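Local coordinates for protein transcobalamin-1 (Homo sapiens, PDB 4KKI) that binds vitamin B12 with femtomolar affinity, recognises other corrinoids as well, and protects the vitamin from the acid of the stomach, at residues 43-47 / 68-74; 185-190 / 242-247; 239-243 / 275-281; 283-289 / 380-384; 356-362 / 415-420. One frame throughout, in Å; residues are numbered along the deposited sequence.

Interaction 1: residues 43-47 / 68-74; sequences MIQSN and IQTLMQK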
# COMPACT_ATOMS: atom_id res chain seq x y z
N MET A 43 6.74 13.07 -5.99
CA MET A 43 6.38 13.34 -4.60
C MET A 43 6.35 14.84 -4.30
O MET A 43 5.56 15.30 -3.48
CB MET A 43 7.32 12.60 -3.65
CG MET A 43 7.35 11.09 -3.90
SD MET A 43 8.65 10.19 -3.05
CE MET A 43 7.88 9.90 -1.46
N ILE A 44 7.19 15.60 -4.99
CA ILE A 44 7.19 17.06 -4.83
C ILE A 44 5.92 17.69 -5.40
O ILE A 44 5.36 18.61 -4.80
CB ILE A 44 8.44 17.71 -5.46
CG1 ILE A 44 9.72 17.17 -4.83
CG2 ILE A 44 8.40 19.22 -5.29
CD1 ILE A 44 9.82 17.41 -3.35
N GLN A 45 5.46 17.19 -6.54
CA GLN A 45 4.26 17.74 -7.18
C GLN A 45 3.01 17.48 -6.35
O GLN A 45 2.01 18.17 -6.50
CB GLN A 45 4.05 17.17 -8.59
CG GLN A 45 5.30 16.89 -9.41
CD GLN A 45 6.02 18.13 -9.89
OE1 GLN A 45 5.74 19.25 -9.45
NE2 GLN A 45 6.97 17.94 -10.81
N SER A 46 3.08 16.48 -5.48
CA SER A 46 1.94 16.12 -4.64
C SER A 46 1.58 17.22 -3.64
O SER A 46 0.51 17.19 -3.03
CB SER A 46 2.18 14.79 -3.92
OG SER A 46 3.21 14.89 -2.96
N ASN A 47 2.48 18.19 -3.48
CA ASN A 47 2.20 19.38 -2.69
C ASN A 47 0.95 20.12 -3.16
O ASN A 47 0.21 20.68 -2.35
CB ASN A 47 3.39 20.35 -2.73
CG ASN A 47 4.31 20.19 -1.53
OD1 ASN A 47 5.49 19.86 -1.67
ND2 ASN A 47 3.78 20.45 -0.34
N ILE A 68 12.01 16.92 3.14
CA ILE A 68 11.44 17.92 2.24
C ILE A 68 10.48 18.80 3.03
O ILE A 68 9.41 18.35 3.44
CB ILE A 68 10.69 17.27 1.07
CG1 ILE A 68 11.64 16.39 0.25
CG2 ILE A 68 10.06 18.33 0.18
CD1 ILE A 68 12.81 17.14 -0.34
N GLN A 69 10.89 20.04 3.23
CA GLN A 69 10.16 20.97 4.10
C GLN A 69 8.70 21.16 3.72
O GLN A 69 7.82 21.06 4.58
CB GLN A 69 10.87 22.32 4.15
CG GLN A 69 10.24 23.30 5.12
CD GLN A 69 10.29 22.81 6.55
OE1 GLN A 69 11.17 22.04 6.93
NE2 GLN A 69 9.32 23.23 7.36
N THR A 70 8.44 21.45 2.45
CA THR A 70 7.08 21.71 1.98
C THR A 70 6.15 20.53 2.25
O THR A 70 5.04 20.71 2.73
CB THR A 70 7.05 22.03 0.47
OG1 THR A 70 7.78 21.02 -0.24
CG2 THR A 70 7.68 23.39 0.20
N LEU A 71 6.63 19.33 1.95
CA LEU A 71 5.86 18.12 2.19
C LEU A 71 5.71 17.86 3.69
O LEU A 71 4.67 17.39 4.15
CB LEU A 71 6.51 16.92 1.50
CG LEU A 71 6.47 16.95 -0.03
CD1 LEU A 71 7.37 15.89 -0.63
CD2 LEU A 71 5.04 16.79 -0.52
N MET A 72 6.76 18.17 4.44
CA MET A 72 6.73 18.03 5.89
C MET A 72 5.65 18.92 6.50
O MET A 72 4.89 18.49 7.37
CB MET A 72 8.10 18.36 6.48
CG MET A 72 8.13 18.38 8.00
SD MET A 72 7.89 16.74 8.69
CE MET A 72 9.32 15.90 8.03
N GLN A 73 5.59 20.17 6.04
CA GLN A 73 4.58 21.12 6.50
C GLN A 73 3.18 20.66 6.12
O GLN A 73 2.24 20.80 6.91
CB GLN A 73 4.84 22.51 5.91
CG GLN A 73 6.11 23.16 6.42
CD GLN A 73 6.51 24.38 5.61
OE1 GLN A 73 7.53 25.01 5.89
NE2 GLN A 73 5.71 24.72 4.61
N LYS A 74 3.04 20.11 4.92
CA LYS A 74 1.76 19.61 4.47
C LYS A 74 1.29 18.46 5.36
O LYS A 74 0.12 18.39 5.71
CB LYS A 74 1.83 19.14 3.01
CG LYS A 74 0.50 18.62 2.48
CD LYS A 74 0.63 18.09 1.06
CE LYS A 74 -0.70 17.51 0.58
NZ LYS A 74 -0.56 16.81 -0.72
O HOH W 1 1.49 14.87 -0.67

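Interaction 2: residues 185-190 / 242-247; sequences VDTGAM and FSTGEA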
# COMPACT_ATOMS: atom_id res chain seq x y z
N VAL A 185 0.20 -9.76 -2.63
CA VAL A 185 1.61 -9.60 -2.35
C VAL A 185 1.85 -8.45 -1.38
O VAL A 185 2.62 -8.57 -0.45
CB VAL A 185 2.40 -9.35 -3.64
CG1 VAL A 185 3.86 -9.05 -3.35
CG2 VAL A 185 2.28 -10.55 -4.56
N ASP A 186 1.15 -7.34 -1.60
CA ASP A 186 1.27 -6.16 -0.76
C ASP A 186 0.95 -6.51 0.69
O ASP A 186 1.69 -6.17 1.61
CB ASP A 186 0.32 -5.06 -1.23
CG ASP A 186 0.36 -4.86 -2.74
OD1 ASP A 186 -0.16 -5.74 -3.46
OD2 ASP A 186 0.89 -3.83 -3.19
N THR A 187 -0.17 -7.20 0.87
CA THR A 187 -0.62 -7.63 2.19
C THR A 187 0.38 -8.59 2.82
O THR A 187 0.77 -8.43 3.98
CB THR A 187 -2.00 -8.30 2.09
OG1 THR A 187 -2.92 -7.39 1.48
CG2 THR A 187 -2.50 -8.68 3.47
N GLY A 188 0.79 -9.60 2.06
CA GLY A 188 1.77 -10.56 2.52
C GLY A 188 3.09 -9.91 2.90
O GLY A 188 3.71 -10.28 3.90
N ALA A 189 3.52 -8.93 2.10
CA ALA A 189 4.77 -8.24 2.35
C ALA A 189 4.71 -7.43 3.64
O ALA A 189 5.63 -7.48 4.46
CB ALA A 189 5.14 -7.34 1.17
N MET A 190 3.63 -6.68 3.81
CA MET A 190 3.48 -5.86 5.01
C MET A 190 3.35 -6.75 6.25
O MET A 190 3.84 -6.40 7.33
CB MET A 190 2.30 -4.90 4.90
CG MET A 190 2.31 -3.79 5.94
SD MET A 190 3.78 -2.75 5.84
CE MET A 190 3.58 -2.01 4.22
N PHE A 242 3.47 -2.38 -8.72
CA PHE A 242 3.19 -1.56 -7.56
C PHE A 242 3.19 -2.34 -6.24
O PHE A 242 2.94 -1.77 -5.18
CB PHE A 242 1.87 -0.81 -7.75
CG PHE A 242 1.80 -0.04 -9.04
CD1 PHE A 242 2.55 1.11 -9.21
CD2 PHE A 242 1.01 -0.48 -10.08
CE1 PHE A 242 2.49 1.82 -10.40
CE2 PHE A 242 0.95 0.22 -11.27
CZ PHE A 242 1.69 1.38 -11.43
N SER A 243 3.49 -3.63 -6.31
CA SER A 243 3.64 -4.44 -5.10
C SER A 243 5.10 -4.85 -4.91
O SER A 243 5.47 -5.40 -3.88
CB SER A 243 2.76 -5.68 -5.17
OG SER A 243 3.16 -6.55 -6.22
N THR A 244 5.92 -4.57 -5.91
CA THR A 244 7.31 -5.02 -5.91
C THR A 244 8.17 -4.34 -4.84
O THR A 244 8.98 -4.99 -4.18
CB THR A 244 7.96 -4.83 -7.29
OG1 THR A 244 7.26 -5.63 -8.25
CG2 THR A 244 9.41 -5.24 -7.26
N GLY A 245 7.97 -3.04 -4.68
CA GLY A 245 8.77 -2.25 -3.75
C GLY A 245 8.71 -2.76 -2.32
O GLY A 245 9.74 -2.95 -1.68
N GLU A 246 7.50 -2.98 -1.83
CA GLU A 246 7.33 -3.47 -0.47
C GLU A 246 7.58 -4.97 -0.37
O GLU A 246 7.92 -5.48 0.69
CB GLU A 246 5.95 -3.07 0.08
CG GLU A 246 5.76 -1.56 0.15
CD GLU A 246 4.50 -1.13 0.88
OE1 GLU A 246 3.49 -1.86 0.81
OE2 GLU A 246 4.53 -0.06 1.53
N ALA A 247 7.45 -5.68 -1.49
CA ALA A 247 7.83 -7.08 -1.53
C ALA A 247 9.34 -7.21 -1.32
O ALA A 247 9.79 -8.10 -0.61
CB ALA A 247 7.40 -7.73 -2.84
O HOH W 2 3.23 -2.92 -1.93

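Interaction 3: residues 239-243 / 275-281; sequences GNTFS and EISQGAF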
# COMPACT_ATOMS: atom_id res chain seq x y z
N GLY A 239 4.62 -9.93 -7.85
CA GLY A 239 3.24 -9.49 -7.92
C GLY A 239 3.10 -8.65 -9.17
O GLY A 239 3.23 -9.16 -10.29
N ASN A 240 2.83 -7.36 -9.00
CA ASN A 240 2.87 -6.43 -10.12
C ASN A 240 3.89 -5.32 -9.85
O ASN A 240 4.67 -5.40 -8.90
CB ASN A 240 1.49 -5.85 -10.43
CG ASN A 240 0.87 -5.11 -9.26
OD1 ASN A 240 1.57 -4.69 -8.33
ND2 ASN A 240 -0.44 -4.95 -9.29
N THR A 241 3.87 -4.29 -10.69
CA THR A 241 4.80 -3.18 -10.58
C THR A 241 4.69 -2.47 -9.23
O THR A 241 5.68 -2.02 -8.66
CB THR A 241 4.56 -2.15 -11.70
OG1 THR A 241 4.75 -2.78 -12.97
CG2 THR A 241 5.51 -0.97 -11.57
N PHE A 242 3.47 -2.38 -8.72
CA PHE A 242 3.19 -1.56 -7.56
C PHE A 242 3.19 -2.34 -6.24
O PHE A 242 2.94 -1.77 -5.18
CB PHE A 242 1.87 -0.81 -7.75
CG PHE A 242 1.80 -0.04 -9.04
CD1 PHE A 242 2.55 1.11 -9.21
CD2 PHE A 242 1.01 -0.48 -10.08
CE1 PHE A 242 2.49 1.82 -10.40
CE2 PHE A 242 0.95 0.22 -11.27
CZ PHE A 242 1.69 1.38 -11.43
N SER A 243 3.49 -3.63 -6.31
CA SER A 243 3.64 -4.44 -5.10
C SER A 243 5.10 -4.85 -4.91
O SER A 243 5.47 -5.40 -3.88
CB SER A 243 2.76 -5.68 -5.17
OG SER A 243 3.16 -6.55 -6.22
N GLU A 275 10.95 0.73 -15.16
CA GLU A 275 9.58 1.19 -15.01
C GLU A 275 9.52 2.67 -14.64
O GLU A 275 8.70 3.42 -15.17
CB GLU A 275 8.85 0.37 -13.94
CG GLU A 275 8.73 -1.12 -14.25
CD GLU A 275 7.65 -1.43 -15.26
OE1 GLU A 275 7.77 -1.01 -16.43
OE2 GLU A 275 6.66 -2.10 -14.88
N ILE A 276 10.40 3.09 -13.72
CA ILE A 276 10.46 4.48 -13.29
C ILE A 276 10.73 5.42 -14.45
O ILE A 276 10.07 6.45 -14.60
CB ILE A 276 11.56 4.69 -12.22
CG1 ILE A 276 11.26 3.84 -10.98
CG2 ILE A 276 11.67 6.16 -11.84
CD1 ILE A 276 12.34 3.93 -9.92
N SER A 277 11.70 5.06 -15.29
CA SER A 277 12.07 5.89 -16.43
C SER A 277 10.93 5.99 -17.43
O SER A 277 10.83 6.96 -18.18
CB SER A 277 13.33 5.33 -17.11
OG SER A 277 13.09 4.02 -17.61
N GLN A 278 10.07 4.98 -17.44
CA GLN A 278 8.92 4.97 -18.34
C GLN A 278 7.71 5.68 -17.73
O GLN A 278 6.65 5.75 -18.34
CB GLN A 278 8.56 3.53 -18.72
CG GLN A 278 9.64 2.84 -19.52
CD GLN A 278 9.38 1.36 -19.69
OE1 GLN A 278 8.55 0.78 -19.00
NE2 GLN A 278 10.09 0.73 -20.63
N GLY A 279 7.88 6.20 -16.52
CA GLY A 279 6.84 6.96 -15.86
C GLY A 279 5.77 6.11 -15.20
O GLY A 279 4.64 6.55 -15.03
N ALA A 280 6.12 4.88 -14.84
CA ALA A 280 5.17 3.96 -14.23
C ALA A 280 4.76 4.40 -12.82
O ALA A 280 3.70 4.02 -12.33
CB ALA A 280 5.73 2.55 -14.20
N PHE A 281 5.61 5.21 -12.19
CA PHE A 281 5.36 5.64 -10.82
C PHE A 281 4.96 7.10 -10.72
O PHE A 281 5.44 7.83 -9.84
CB PHE A 281 6.59 5.35 -9.95
CG PHE A 281 6.87 3.89 -9.77
CD1 PHE A 281 6.31 3.20 -8.71
CD2 PHE A 281 7.70 3.21 -10.65
CE1 PHE A 281 6.56 1.85 -8.54
CE2 PHE A 281 7.95 1.87 -10.48
CZ PHE A 281 7.38 1.18 -9.43

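Interaction 4: residues 283-289 / 380-384; sequences NPNAAAQ and RSWGP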
# COMPACT_ATOMS: atom_id res chain seq x y z
N ASN A 283 2.06 8.13 -9.90
CA ASN A 283 1.21 8.27 -8.72
C ASN A 283 2.08 8.38 -7.46
O ASN A 283 2.86 7.48 -7.17
CB ASN A 283 0.25 7.08 -8.62
CG ASN A 283 -0.86 7.29 -7.62
OD1 ASN A 283 -0.64 7.77 -6.50
ND2 ASN A 283 -2.09 6.94 -8.01
N PRO A 284 1.93 9.49 -6.71
CA PRO A 284 2.72 9.76 -5.50
C PRO A 284 2.65 8.66 -4.45
O PRO A 284 3.62 8.46 -3.71
CB PRO A 284 2.09 11.06 -4.95
CG PRO A 284 0.75 11.16 -5.61
CD PRO A 284 0.94 10.55 -6.97
N ASN A 285 1.53 7.95 -4.38
CA ASN A 285 1.42 6.82 -3.45
C ASN A 285 2.32 5.67 -3.87
O ASN A 285 2.93 5.01 -3.04
CB ASN A 285 -0.03 6.35 -3.34
CG ASN A 285 -0.96 7.42 -2.82
OD1 ASN A 285 -1.14 7.57 -1.61
ND2 ASN A 285 -1.57 8.17 -3.73
N ALA A 286 2.39 5.44 -5.18
CA ALA A 286 3.22 4.35 -5.70
C ALA A 286 4.70 4.70 -5.60
O ALA A 286 5.53 3.85 -5.30
CB ALA A 286 2.83 4.03 -7.14
N ALA A 287 5.02 5.97 -5.86
CA ALA A 287 6.40 6.43 -5.76
C ALA A 287 6.89 6.32 -4.33
O ALA A 287 8.03 5.90 -4.08
CB ALA A 287 6.51 7.87 -6.26
N ALA A 288 6.03 6.68 -3.38
CA ALA A 288 6.38 6.60 -1.97
C ALA A 288 6.65 5.17 -1.51
O ALA A 288 7.58 4.93 -0.74
CB ALA A 288 5.29 7.24 -1.11
N GLN A 289 5.84 4.23 -1.97
CA GLN A 289 5.96 2.85 -1.49
C GLN A 289 7.17 2.12 -2.07
O GLN A 289 7.69 1.19 -1.44
CB GLN A 289 4.68 2.07 -1.76
CG GLN A 289 3.50 2.55 -0.94
CD GLN A 289 2.27 1.69 -1.14
OE1 GLN A 289 1.38 1.66 -0.28
NE2 GLN A 289 2.21 0.99 -2.26
N ARG A 380 -9.94 9.35 -3.36
CA ARG A 380 -9.04 8.78 -2.36
C ARG A 380 -7.65 9.36 -2.55
O ARG A 380 -7.41 10.13 -3.48
CB ARG A 380 -8.98 7.26 -2.49
CG ARG A 380 -10.29 6.55 -2.18
CD ARG A 380 -10.56 6.51 -0.69
NE ARG A 380 -11.62 5.56 -0.37
CZ ARG A 380 -12.91 5.88 -0.25
NH1 ARG A 380 -13.30 7.14 -0.43
NH2 ARG A 380 -13.81 4.95 0.04
N SER A 381 -6.72 8.98 -1.68
CA SER A 381 -5.34 9.43 -1.80
C SER A 381 -4.73 8.86 -3.07
O SER A 381 -3.95 9.53 -3.75
CB SER A 381 -4.53 9.00 -0.58
OG SER A 381 -3.17 9.41 -0.70
N TRP A 382 -5.09 7.62 -3.39
CA TRP A 382 -4.60 6.97 -4.60
C TRP A 382 -5.23 7.58 -5.85
O TRP A 382 -4.67 7.50 -6.94
CB TRP A 382 -4.88 5.46 -4.55
CG TRP A 382 -3.85 4.66 -3.82
CD1 TRP A 382 -3.89 4.27 -2.51
CD2 TRP A 382 -2.63 4.14 -4.36
NE1 TRP A 382 -2.77 3.54 -2.20
CE2 TRP A 382 -1.98 3.45 -3.31
CE3 TRP A 382 -2.02 4.19 -5.61
CZ2 TRP A 382 -0.75 2.81 -3.49
CZ3 TRP A 382 -0.80 3.56 -5.79
CH2 TRP A 382 -0.18 2.88 -4.73
N GLY A 383 -6.40 8.18 -5.68
CA GLY A 383 -7.12 8.77 -6.79
C GLY A 383 -8.59 8.39 -6.78
O GLY A 383 -9.12 8.00 -5.74
N PRO A 384 -9.25 8.50 -7.94
CA PRO A 384 -10.66 8.15 -8.11
C PRO A 384 -10.92 6.67 -7.84
O PRO A 384 -10.35 5.81 -8.50
CB PRO A 384 -10.93 8.46 -9.59
CG PRO A 384 -9.89 9.46 -9.96
CD PRO A 384 -8.67 9.07 -9.17

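Interaction 5: residues 356-362 / 415-420; sequences SVFLSVM and AGSYVV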
# COMPACT_ATOMS: atom_id res chain seq x y z
N SER A 356 -6.96 8.87 -23.43
CA SER A 356 -7.97 9.00 -22.38
C SER A 356 -7.77 7.90 -21.35
O SER A 356 -7.20 6.86 -21.66
CB SER A 356 -9.37 8.91 -22.98
OG SER A 356 -9.79 10.15 -23.49
N VAL A 357 -8.23 8.13 -20.14
CA VAL A 357 -8.11 7.11 -19.11
C VAL A 357 -9.39 6.29 -18.98
O VAL A 357 -10.42 6.64 -19.55
CB VAL A 357 -7.73 7.71 -17.74
CG1 VAL A 357 -6.36 8.36 -17.80
CG2 VAL A 357 -8.79 8.71 -17.27
N PHE A 358 -9.29 5.20 -18.23
CA PHE A 358 -10.41 4.29 -17.99
C PHE A 358 -11.63 5.04 -17.45
O PHE A 358 -12.77 4.72 -17.78
CB PHE A 358 -9.97 3.20 -17.01
CG PHE A 358 -10.91 2.03 -16.92
CD1 PHE A 358 -12.09 2.11 -16.19
CD2 PHE A 358 -10.60 0.83 -17.54
CE1 PHE A 358 -12.95 1.04 -16.10
CE2 PHE A 358 -11.46 -0.26 -17.45
CZ PHE A 358 -12.63 -0.15 -16.73
N LEU A 359 -11.38 6.05 -16.62
CA LEU A 359 -12.46 6.84 -16.03
C LEU A 359 -13.24 7.63 -17.08
O LEU A 359 -14.46 7.79 -16.98
CB LEU A 359 -11.91 7.79 -14.96
CG LEU A 359 -12.94 8.63 -14.19
CD1 LEU A 359 -13.90 7.73 -13.43
CD2 LEU A 359 -12.23 9.58 -13.23
N SER A 360 -12.53 8.13 -18.09
CA SER A 360 -13.16 8.89 -19.16
C SER A 360 -14.16 8.02 -19.92
O SER A 360 -15.22 8.48 -20.33
CB SER A 360 -12.10 9.45 -20.12
OG SER A 360 -11.20 10.31 -19.44
N VAL A 361 -13.80 6.75 -20.10
CA VAL A 361 -14.69 5.78 -20.74
C VAL A 361 -15.97 5.63 -19.93
O VAL A 361 -17.07 5.66 -20.49
CB VAL A 361 -14.00 4.40 -20.87
CG1 VAL A 361 -15.01 3.34 -21.28
CG2 VAL A 361 -12.86 4.48 -21.87
N MET A 362 -15.83 5.49 -18.62
CA MET A 362 -16.97 5.33 -17.72
C MET A 362 -17.89 6.55 -17.79
O MET A 362 -19.12 6.40 -17.80
CB MET A 362 -16.49 5.12 -16.28
CG MET A 362 -15.66 3.86 -16.08
SD MET A 362 -15.18 3.61 -14.36
CE MET A 362 -16.79 3.51 -13.58
N ALA A 415 -9.02 3.67 -12.37
CA ALA A 415 -9.76 4.20 -13.51
C ALA A 415 -9.23 5.57 -13.96
O ALA A 415 -9.26 5.89 -15.14
CB ALA A 415 -11.24 4.29 -13.18
N GLY A 416 -8.74 6.35 -13.00
CA GLY A 416 -8.24 7.68 -13.29
C GLY A 416 -6.86 7.72 -13.92
O GLY A 416 -6.41 8.77 -14.37
N SER A 417 -6.18 6.57 -13.96
CA SER A 417 -4.80 6.54 -14.44
C SER A 417 -4.56 5.59 -15.61
O SER A 417 -3.63 5.79 -16.40
CB SER A 417 -3.84 6.22 -13.30
OG SER A 417 -3.91 7.20 -12.28
N TYR A 418 -5.38 4.55 -15.73
CA TYR A 418 -5.17 3.55 -16.77
C TYR A 418 -5.48 4.09 -18.17
O TYR A 418 -6.64 4.33 -18.50
CB TYR A 418 -6.00 2.29 -16.50
CG TYR A 418 -5.74 1.18 -17.49
CD1 TYR A 418 -4.65 0.33 -17.33
CD2 TYR A 418 -6.57 0.99 -18.58
CE1 TYR A 418 -4.40 -0.69 -18.23
CE2 TYR A 418 -6.33 -0.03 -19.49
CZ TYR A 418 -5.24 -0.86 -19.31
OH TYR A 418 -5.00 -1.87 -20.21
N VAL A 419 -4.44 4.27 -18.97
CA VAL A 419 -4.61 4.74 -20.34
C VAL A 419 -5.09 3.61 -21.24
O VAL A 419 -4.42 2.59 -21.39
CB VAL A 419 -3.29 5.33 -20.90
CG1 VAL A 419 -3.48 5.79 -22.33
CG2 VAL A 419 -2.81 6.47 -20.02
N VAL A 420 -6.25 3.80 -21.85
CA VAL A 420 -6.88 2.75 -22.64
C VAL A 420 -6.38 2.73 -24.09
O VAL A 420 -5.95 3.76 -24.62
CB VAL A 420 -8.42 2.88 -22.62
CG1 VAL A 420 -8.91 2.92 -21.19
CG2 VAL A 420 -8.85 4.13 -23.37
O HOH W 3 -6.49 6.20 -24.44

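Interaction 1: residues 43-47 / 68-74
Asn47 lays its carboxamide against the first turn of helix 69-85 and meets Thr70 at two points. Thr70 OG1 donates to Asn47 OD1 at 2.9 Å, arriving 33° out of the carbonyl plane; Asn47 ND2 adds a weak bond of 3.3 Å to Thr70 O. The threonine hydroxyl can do this because it sits between its own backbone N and carbonyl carbon (chi1 51°). Next to it, the methyl Leu71 CD2 comes to 3.3 Å from Asn47 OD1 and 3.6 Å from Ser46 OG. With an alanine in place of Asn47, the Thr70 hydroxyl would probably lose this acceptor and a gap would open beside Leu71 CD2. Ile44 and Ile68 cross at about a right angle, Ile44 CD1 touching Ile68 CG2 at 3.7 Å and resting on Leu71 CD1. At the far end Lys74 runs out extended, CG anti to the backbone N (chi1 -179°), and its NZ bonds Ser46 O at 2.6 Å. That ammonium also donates to Asn49 O and to a water that bonds Ser46 OG, tying down the chain that leaves helix 37-45. Met43 and Leu71 both reach helix 55-63, a helix-on-helix arrangement that belongs to the alpha6-alpha6 barrel of the N-terminal domain.

Interaction 2: residues 185-190 / 242-247
Val185 and Ala189 face the start of helix 244-252 and supply the apolar part of the contact. Val185 CG1, set anti to the backbone N (chi1 175°), meets Ala247 CB at 3.8 Å, and Ala189 CB presses on Glu246 O at 3.4 Å. With such small side chains the backbones come close, the CA atoms of Ala189 and Ala247 standing 5.1 Å apart. Met190, bent at chi2 and chi3, brings its methyl CE to 3.4 Å from Glu246 OE1. The Asp186 carboxylate rests on Ser243 CB, its OD2 3.3 Å away; the serine hydroxyl turns to Ile238 O instead. No direct hydrogen bond joins the segments, but one water lies 2.8 Å from Asp186 OD2 and 2.9 Å from Glu246 OE1. Each of these oxygens has a further partner: Asp186 OD2 accepts from N29 of cyanocobalamin, and Glu246 OE1 bonds the hydroxyl of Tyr145, another cobalamin-binding residue. With an alanine in place of Asp186 the corrinoid amide would probably lose its acceptor and the water a neighbour. Asp186 OD2 and Glu246 OE1 are 5.2 Å apart, and two buried acids so placed would probably raise each other's proton affinity, which the ligand amide and phenol are likely to offset.

Interaction 3: residues 239-243 / 275-281
A chi1 of -61° at Thr241 divides its two branches between two partners: OG1 is directed at Glu275, while CG2 is turned to the CZ end of Phe281. Glu275 answers by bending at chi2 (-78°), and its OE2 takes the threonine hydroxyl at 2.8 Å, approached nearly along the C-O bond. The contact joins the loop ahead of helix 244-252 to the end of helix 265-277, two neighbouring pieces of the alpha-helical barrel. That helix closes with a Schellman motif at Gly279, whose positive phi favours glycine: Gly279 N bonds Ile276 O, Ala280 N reaches back to Glu275 O, and the chain is swung round so that Ala280 and Phe281 confront the loop. Thr241 CG2 then lies 3.6 Å from Phe281 CZ. Phe242 and Phe281 run antiparallel alongside one another and form an offset edge-to-face pair, the edge of Phe242 toward the face of Phe281, with centroids 5.7 Å apart and planes at 74°. Phe242 also turns its edge to a carbonyl: Ala280 O lies near the ring plane, 3.2 Å from CE1. Thr241 CB sits over one face of this same ring. Phe281 continues inward onto Leu39 and Ala286, whereas Phe242 borders the bound cyanocobalamin. Asn240, just before Thr241, donates from ND2 to O28 of the ligand, and its own backbone is steadied by the bond from Asn240 N to Ser243 OG, 2.9 Å long.

Interaction 4: residues 283-289 / 380-384
The indole of Trp382 turns one face to Asn285, whose CB sits 3.4 Å from the centroid of the six-membered ring and only 7° off its normal, a CH-pi contact over the face. Other side chains approach the indole from different sides. Ala286 CB touches CZ3 of Trp382 at 3.9 Å, and Gln289 NE2 comes in at the rim, near the ring plane and 3.7 Å from CZ2, its amide turned steeply to the indole; that NE2 donates to O63 of cyanocobalamin. The side chain of Asn283 runs across the indole, its amide plane well inclined to the ring but not perpendicular, and sends ND2 to Trp382 O at 2.8 Å, in the carbonyl plane and on a lone pair. Asn283 is the N-cap of helix 284-294: its OD1 accepts from Asn285 N. Here the helical barrel meets the C-terminal beta domain, at the hairpin turn between strands 375-379 and 384-389, and the pocket for the corrinoid lies between the two. With CG beside its backbone N (chi1 -61°), Asn285 stretches its amide to Ser381. Ser381 OG donates to Asn285 OD1 at 2.9 Å in the carbonyl plane, while Asn285 ND2 bonds Ser381 O at 2.7 Å, from 58° above that carbonyl's plane. The second N-H of Asn285 ND2 goes to Asn283 OD1, 2.9 Å away, so both protons of this amide are used.

Interaction 5: residues 356-362 / 415-420
Phe358 and Leu359, at the start of helix 358-368, press on Ala415, and here the contact is tight. Leu359 N donates to Ala415 O at 2.6 Å, coming from 44° above the carbonyl plane, and Phe358 N bonds Tyr418 O at 2.8 Å, this time in the plane. Two amides of the first helical turn are thus taken up by carbonyls of the facing loop. The methyl of Ala415 fits among three side chains: Phe358 CD1 stands 3.8 Å from Ala415 CB, Leu359 CB 4.0 Å from it, and Met362 SD a little farther, while the sulfur also lies at the edge of the Phe358 ring. Phe358 holds CG anti to the backbone N (chi1 -167°), which sends the ring past Ala415 and into the domain, onto Leu404, Leu411 and Val428. Tyr418 brings CD2 to the edge of the Phe358 ring, near its plane, and its hydroxyl turns to Glu424.

Toward Ser356 and Val419 the contact thins out. Val357 and Val419 form a single beta bridge, their CA atoms 4.4 Å apart, and Val420 N gives Ser356 O a longer bond of 3.2 Å, nearly straight at 165°. Ser356 O accepts a water as well, and Val419 is exposed, its CG1 only grazing that carbonyl at 3.9 Å. Val420 on the inner side meets Val361 and Leu426. The whole is a helix laid on a sheet and tied to a neighbouring loop within the C-terminal beta domain, whose sequence family belongs to the ubiquitin clan.

Overall arrangement
Interactions 2 and 3 share Phe242 and Ser243, their centres about 13 Å apart, and both border the bound cyanocobalamin. Interaction 4 is the hub: Phe242 CD1 lies 3.6 Å from Ala286 CB, Phe281 CD1 3.6 Å from Ala286 O, and Glu246 CG 3.7 Å from Gln289 O. Interaction 1 joins through Met43 CE, 3.7 Å from Ala288 CA, although the side chain of Lys74 stays about 13 Å from the bound cyanocobalamin. Interaction 5, in the beta domain, touches interaction 4 through Pro384 CB and Leu359 CD2, 4.0 Å apart. Interactions 1 and 5 do not meet, their centres about 27 Å apart; of the five, interaction 4 has one segment in each domain and holds Gln289 and Trp382 of the corrinoid pocket.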